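Luciferase-like monooxygenase (Streptomyces bottropensis, PDB 7BIP) probably acts as a luciferase-like monooxygenase, using molecular oxygen in the biosynthesis of the aromatic polyketide rishirilide. Local coordinates at residues R244-Q249 with F332-R337; E304-I309 with E344-H349. All coordinates share one frame; numbering follows the deposited sequence.

Interaction 1: residues R244-Q249 with F332-R337; sequences RQKGGQ and FEESAR
Glu334 OE1 is hydrogen-bonded to Tyr235 OH, and Lys246 CD lies against it at 3.5 Å, an apolar methylene touching a polar oxygen. The lysine does not reach the carboxylate head-on. Its chain crosses the glutamate at about a right angle, and the CD methylene settles over one face of the carboxylate, with Glu334 OE2 3.9 Å from Lys246 CD. Lys246 then bends at its last torsion (chi4 -56°), which leaves NZ 4.0 Å from Glu334 OE2, above the carboxylate plane. An attraction between opposite charges is likely at that distance, which is longer than a salt bridge. Glu334 meets the lysine because its chain runs out extended beyond CG, spanning a gap in which the nearest CA atoms, those of Lys246 and Glu334, are 9.0 Å apart.

One helical turn further on, Arg337 joins in. Lys246 CD sits at the edge of the guanidinium, near its plane, 4.3 Å from Arg337 NH2. That nitrogen is hydrogen-bonded to Tyr235 OH as well and makes a salt bridge with Glu242, so the tyrosine hydroxyl links the glutamate and arginine of helix 332-345, and Glu242 ties the arginine to helix 240-262. The two like charges, Lys246 NZ and Arg337 NH2, stay 6.3 Å apart. Replacing Lys246 with an alanine would probably uncover the carboxylate face and leave Glu334 OE2 without its nearby positive charge.

The two segments bury just 101 Å² between them, in a contact at the protein surface. Both segments lie early in their helices, which follow the parallel strands 228-236 and 320-324, paired side by side. This is packing between outer helices of a TIM barrel, the fold of the bacterial luciferase family, close to the C-terminal ends of its strands.

Interaction 2: residues E304-I309 with E344-H349; sequences EVRAAI and EHLLPH
Arg306 leans on Leu346 from its first side-chain atom: CB is 3.5 Å from Leu346 CD2, and that same methyl also comes up against the arginine backbone. CG leaves anti to the backbone N (chi1 165°), and a bend at chi2 (77°) brings the chain back past the leucine, with Arg306 CD 3.9 Å from Leu346 CD2. The methylenes thus border the methyl before the chain turns polar. At NE the partner is Asp310, one turn on in the same helix, and this salt bridge should restrain the guanidinium's rotation. The tip belongs to His349. Arg306 NH1 lies 3.7 Å from His349 CD2, approaching the ring obliquely, while His349 CB covers one face of the guanidinium; the two planes are turned 46° from each other. Tyr350 also touches the arginine.

In the TIM barrel this is where helix 302-316, which follows strand 298-300, meets the end of helix 332-345 near the C-terminus of the chain. Leu346 is the first residue to leave helical backbone angles there, and its side chain is buried against the neighbouring helix.

The leucine's other methyl serves the adjoining residue: Leu346 CD1 is 3.9 Å from Val305 CG1, the two side chains crossing at about a right angle. Leu346 O in turn accepts the backbone bond from His349 N (3.1 Å), across the turn that brings the histidine up to the arginine. Further inward, Ile309 packs on Phe3, Phe342 and Tyr350.

Helix 332-345 is common to both contacts: its first turns meet helix 240-262 in interaction 1, and its last residues, with the short helix after it, meet helix 302-316 in interaction 2. The two centres are about 17 Å apart, and the nearest atoms remain about 6 Å from each other without touching. Along the chain the segments alternate, so the contacts interlock in sequence. They differ in kind: interaction 1 sets charged side chains near each other at the surface, touching through the lysine's methylene, whereas interaction 2 is partly buried and built around a leucine. Both sit on the same side of the chain's centre, away from the calcium-binding residues Glu23, Lys41 and Glu144.

Interaction 1: residues R244-Q249 with F332-R337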
loop_
_atom_site.group_PDB
_atom_site.type_symbol
_atom_site.label_atom_id
_atom_site.label_comp_id
_atom_site.label_asym_id
_atom_site.label_seq_id
_atom_site.Cartn_x
_atom_site.Cartn_y
_atom_site.Cartn_z
ATOM N N ARG A 244 -21.735 27.313 7.356
ATOM C CA ARG A 244 -20.765 28.075 8.133
ATOM C C ARG A 244 -20.545 27.466 9.511
ATOM O O ARG A 244 -19.404 27.366 9.978
ATOM C CB ARG A 244 -21.240 29.518 8.260
ATOM C CG ARG A 244 -20.472 30.354 9.292
ATOM C CD ARG A 244 -21.087 31.705 9.284
ATOM N NE ARG A 244 -20.446 32.733 10.090
ATOM C CZ ARG A 244 -21.085 33.379 11.066
ATOM N NH1 ARG A 244 -22.339 33.044 11.365
ATOM N NH2 ARG A 244 -20.488 34.354 11.740
ATOM N N GLN A 245 -21.624 27.065 10.191
ATOM C CA GLN A 245 -21.468 26.525 11.537
ATOM C C GLN A 245 -20.722 25.197 11.517
ATOM O O GLN A 245 -19.719 25.029 12.221
ATOM C CB GLN A 245 -22.824 26.359 12.221
ATOM C CG GLN A 245 -22.677 25.865 13.654
ATOM C CD GLN A 245 -23.518 24.641 13.951
ATOM O OE1 GLN A 245 -24.686 24.564 13.559
ATOM N NE2 GLN A 245 -22.927 23.668 14.638
ATOM N N LYS A 246 -21.182 24.247 10.700
ATOM C CA LYS A 246 -20.573 22.921 10.702
ATOM C C LYS A 246 -19.244 22.907 9.957
ATOM O O LYS A 246 -18.292 22.261 10.405
ATOM C CB LYS A 246 -21.553 21.892 10.124
ATOM C CG LYS A 246 -22.736 21.639 11.057
ATOM C CD LYS A 246 -23.821 20.780 10.427
ATOM C CE LYS A 246 -25.021 20.636 11.351
ATOM N NZ LYS A 246 -24.608 20.095 12.676
ATOM N N GLY A 247 -19.150 23.613 8.829
ATOM C CA GLY A 247 -17.869 23.733 8.151
ATOM C C GLY A 247 -16.863 24.552 8.933
ATOM O O GLY A 247 -15.661 24.265 8.899
ATOM N N GLY A 248 -17.333 25.586 9.636
ATOM C CA GLY A 248 -16.443 26.357 10.485
ATOM C C GLY A 248 -15.892 25.538 11.636
ATOM O O GLY A 248 -14.714 25.656 11.977
ATOM N N GLN A 249 -16.734 24.698 12.250
ATOM C CA GLN A 249 -16.249 23.791 13.289
ATOM C C GLN A 249 -15.201 22.838 12.737
ATOM O O GLN A 249 -14.165 22.600 13.372
ATOM C CB GLN A 249 -17.404 22.992 13.886
ATOM C CG GLN A 249 -18.335 23.777 14.767
ATOM C CD GLN A 249 -19.531 22.952 15.200
ATOM O OE1 GLN A 249 -19.652 21.778 14.844
ATOM N NE2 GLN A 249 -20.419 23.562 15.975
ATOM N N PHE A 332 -20.316 11.068 8.289
ATOM C CA PHE A 332 -20.222 10.699 6.885
ATOM C C PHE A 332 -21.340 11.349 6.078
ATOM O O PHE A 332 -21.114 11.817 4.957
ATOM C CB PHE A 332 -20.261 9.171 6.747
ATOM C CG PHE A 332 -20.644 8.700 5.375
ATOM C CD1 PHE A 332 -19.676 8.540 4.392
ATOM C CD2 PHE A 332 -21.969 8.427 5.059
ATOM C CE1 PHE A 332 -20.029 8.120 3.124
ATOM C CE2 PHE A 332 -22.328 8.020 3.786
ATOM C CZ PHE A 332 -21.360 7.861 2.819
ATOM N N GLU A 333 -22.554 11.402 6.638
ATOM C CA GLU A 333 -23.692 11.905 5.871
ATOM C C GLU A 333 -23.493 13.364 5.466
ATOM O O GLU A 333 -24.012 13.797 4.427
ATOM C CB GLU A 333 -24.986 11.742 6.680
ATOM C CG GLU A 333 -25.419 10.294 6.906
ATOM C CD GLU A 333 -24.569 9.556 7.944
ATOM O OE1 GLU A 333 -23.814 10.210 8.700
ATOM O OE2 GLU A 333 -24.662 8.311 7.998
ATOM N N GLU A 334 -22.747 14.126 6.268
ATOM C CA GLU A 334 -22.475 15.526 5.953
ATOM C C GLU A 334 -21.417 15.645 4.864
ATOM O O GLU A 334 -21.541 16.484 3.964
ATOM C CB GLU A 334 -22.049 16.275 7.222
ATOM C CG GLU A 334 -23.247 16.599 8.129
ATOM C CD GLU A 334 -22.869 17.209 9.467
ATOM O OE1 GLU A 334 -21.884 17.975 9.539
ATOM O OE2 GLU A 334 -23.569 16.907 10.459
ATOM N N SER A 335 -20.377 14.810 4.920
ATOM C CA SER A 335 -19.428 14.770 3.811
ATOM C C SER A 335 -20.122 14.370 2.511
ATOM O O SER A 335 -19.873 14.946 1.444
ATOM C CB SER A 335 -18.304 13.787 4.126
ATOM O OG SER A 335 -17.653 14.152 5.338
ATOM N N ALA A 336 -21.007 13.385 2.586
ATOM C CA ALA A 336 -21.705 12.924 1.392
ATOM C C ALA A 336 -22.656 13.993 0.862
ATOM O O ALA A 336 -22.780 14.170 -0.356
ATOM C CB ALA A 336 -22.460 11.633 1.712
ATOM N N ARG A 337 -23.322 14.723 1.764
ATOM C CA ARG A 337 -24.193 15.821 1.344
ATOM C C ARG A 337 -23.402 16.890 0.604
ATOM O O ARG A 337 -23.845 17.389 -0.438
ATOM C CB ARG A 337 -24.909 16.432 2.553
ATOM C CG ARG A 337 -25.702 17.694 2.199
ATOM C CD ARG A 337 -26.508 18.208 3.395
ATOM N NE ARG A 337 -25.644 18.726 4.440
ATOM C CZ ARG A 337 -26.090 19.284 5.558
ATOM N NH1 ARG A 337 -27.406 19.372 5.776
ATOM N NH2 ARG A 337 -25.229 19.733 6.457
#

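Interaction 2: residues E304-I309 with E344-H349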
loop_
_atom_site.group_PDB
_atom_site.type_symbol
_atom_site.label_atom_id
_atom_site.label_comp_id
_atom_site.label_asym_id
_atom_site.label_seq_id
_atom_site.Cartn_x
_atom_site.Cartn_y
_atom_site.Cartn_z
ATOM N N GLU A 304 -23.073 30.365 -2.783
ATOM C CA GLU A 304 -21.885 31.018 -2.239
ATOM C C GLU A 304 -20.619 30.434 -2.848
ATOM O O GLU A 304 -19.710 31.162 -3.259
ATOM C CB GLU A 304 -21.835 30.854 -0.715
ATOM C CG GLU A 304 -22.889 31.628 0.067
ATOM C CD GLU A 304 -22.846 31.266 1.540
ATOM O OE1 GLU A 304 -21.842 31.594 2.205
ATOM O OE2 GLU A 304 -23.804 30.642 2.025
ATOM N N VAL A 305 -20.549 29.111 -2.912
ATOM C CA VAL A 305 -19.328 28.466 -3.370
ATOM C C VAL A 305 -19.168 28.651 -4.876
ATOM O O VAL A 305 -18.047 28.736 -5.374
ATOM C CB VAL A 305 -19.339 26.990 -2.936
ATOM C CG1 VAL A 305 -18.212 26.199 -3.613
ATOM C CG2 VAL A 305 -19.205 26.905 -1.408
ATOM N N ARG A 306 -20.278 28.768 -5.618
ATOM C CA ARG A 306 -20.181 29.072 -7.044
ATOM C C ARG A 306 -19.508 30.422 -7.259
ATOM O O ARG A 306 -18.601 30.556 -8.089
ATOM C CB ARG A 306 -21.574 29.063 -7.684
ATOM C CG ARG A 306 -21.634 29.712 -9.066
ATOM C CD ARG A 306 -21.077 28.794 -10.143
ATOM N NE ARG A 306 -20.882 29.498 -11.409
ATOM C CZ ARG A 306 -21.817 29.635 -12.344
ATOM N NH1 ARG A 306 -23.023 29.110 -12.167
ATOM N NH2 ARG A 306 -21.544 30.296 -13.461
ATOM N N ALA A 307 -19.945 31.440 -6.511
ATOM C CA ALA A 307 -19.332 32.757 -6.643
ATOM C C ALA A 307 -17.870 32.716 -6.229
ATOM O O ALA A 307 -17.024 33.382 -6.839
ATOM C CB ALA A 307 -20.100 33.785 -5.809
ATOM N N ALA A 308 -17.552 31.929 -5.198
ATOM C CA ALA A 308 -16.172 31.818 -4.743
ATOM C C ALA A 308 -15.293 31.166 -5.802
ATOM O O ALA A 308 -14.179 31.636 -6.060
ATOM C CB ALA A 308 -16.115 31.024 -3.436
ATOM N N ILE A 309 -15.771 30.080 -6.421
ATOM C CA ILE A 309 -14.976 29.409 -7.450
ATOM C C ILE A 309 -14.742 30.335 -8.641
ATOM O O ILE A 309 -13.633 30.394 -9.190
ATOM C CB ILE A 309 -15.650 28.092 -7.881
ATOM C CG1 ILE A 309 -15.547 27.052 -6.755
ATOM C CG2 ILE A 309 -15.010 27.554 -9.162
ATOM C CD1 ILE A 309 -16.476 25.869 -6.958
ATOM N N GLU A 344 -24.508 18.150 -8.038
ATOM C CA GLU A 344 -25.753 18.560 -8.684
ATOM C C GLU A 344 -25.708 20.008 -9.153
ATOM O O GLU A 344 -26.213 20.333 -10.239
ATOM C CB GLU A 344 -26.925 18.358 -7.725
ATOM C CG GLU A 344 -28.286 18.537 -8.392
ATOM C CD GLU A 344 -29.445 18.479 -7.411
ATOM O OE1 GLU A 344 -29.212 18.674 -6.197
ATOM O OE2 GLU A 344 -30.590 18.240 -7.855
ATOM N N HIS A 345 -25.114 20.896 -8.354
ATOM C CA HIS A 345 -25.257 22.325 -8.583
ATOM C C HIS A 345 -24.037 22.982 -9.206
ATOM O O HIS A 345 -24.172 24.066 -9.787
ATOM C CB HIS A 345 -25.590 23.034 -7.265
ATOM C CG HIS A 345 -26.929 22.664 -6.716
ATOM N ND1 HIS A 345 -27.087 21.779 -5.670
ATOM C CD2 HIS A 345 -28.175 23.043 -7.080
ATOM C CE1 HIS A 345 -28.375 21.638 -5.407
ATOM N NE2 HIS A 345 -29.056 22.390 -6.251
ATOM N N LEU A 346 -22.861 22.370 -9.115
ATOM C CA LEU A 346 -21.636 23.043 -9.533
ATOM C C LEU A 346 -20.894 22.292 -10.625
ATOM O O LEU A 346 -20.485 22.903 -11.623
ATOM C CB LEU A 346 -20.721 23.243 -8.315
ATOM C CG LEU A 346 -21.336 24.247 -7.332
ATOM C CD1 LEU A 346 -20.617 24.265 -6.010
ATOM C CD2 LEU A 346 -21.314 25.614 -7.965
ATOM N N LEU A 347 -20.706 20.986 -10.460
ATOM C CA LEU A 347 -20.006 20.195 -11.467
ATOM C C LEU A 347 -20.505 20.411 -12.894
ATOM O O LEU A 347 -19.657 20.534 -13.793
ATOM C CB LEU A 347 -20.092 18.708 -11.101
ATOM C CG LEU A 347 -18.945 18.104 -10.297
ATOM C CD1 LEU A 347 -19.104 16.580 -10.271
ATOM C CD2 LEU A 347 -17.593 18.505 -10.879
ATOM N N PRO A 348 -21.813 20.453 -13.183
ATOM C CA PRO A 348 -22.229 20.615 -14.589
ATOM C C PRO A 348 -21.752 21.904 -15.232
ATOM O O PRO A 348 -21.497 21.918 -16.443
ATOM C CB PRO A 348 -23.762 20.569 -14.507
ATOM C CG PRO A 348 -24.043 19.773 -13.292
ATOM C CD PRO A 348 -22.976 20.191 -12.317
ATOM N N HIS A 349 -21.622 22.989 -14.468
ATOM C CA HIS A 349 -21.285 24.281 -15.050
ATOM C C HIS A 349 -19.800 24.440 -15.358
ATOM O O HIS A 349 -19.435 25.364 -16.092
ATOM C CB HIS A 349 -21.758 25.407 -14.127
ATOM C CG HIS A 349 -23.185 25.268 -13.685
ATOM N ND1 HIS A 349 -23.648 24.176 -12.980
ATOM C CD2 HIS A 349 -24.256 26.077 -13.867
ATOM C CE1 HIS A 349 -24.939 24.323 -12.739
ATOM N NE2 HIS A 349 -25.332 25.469 -13.265
#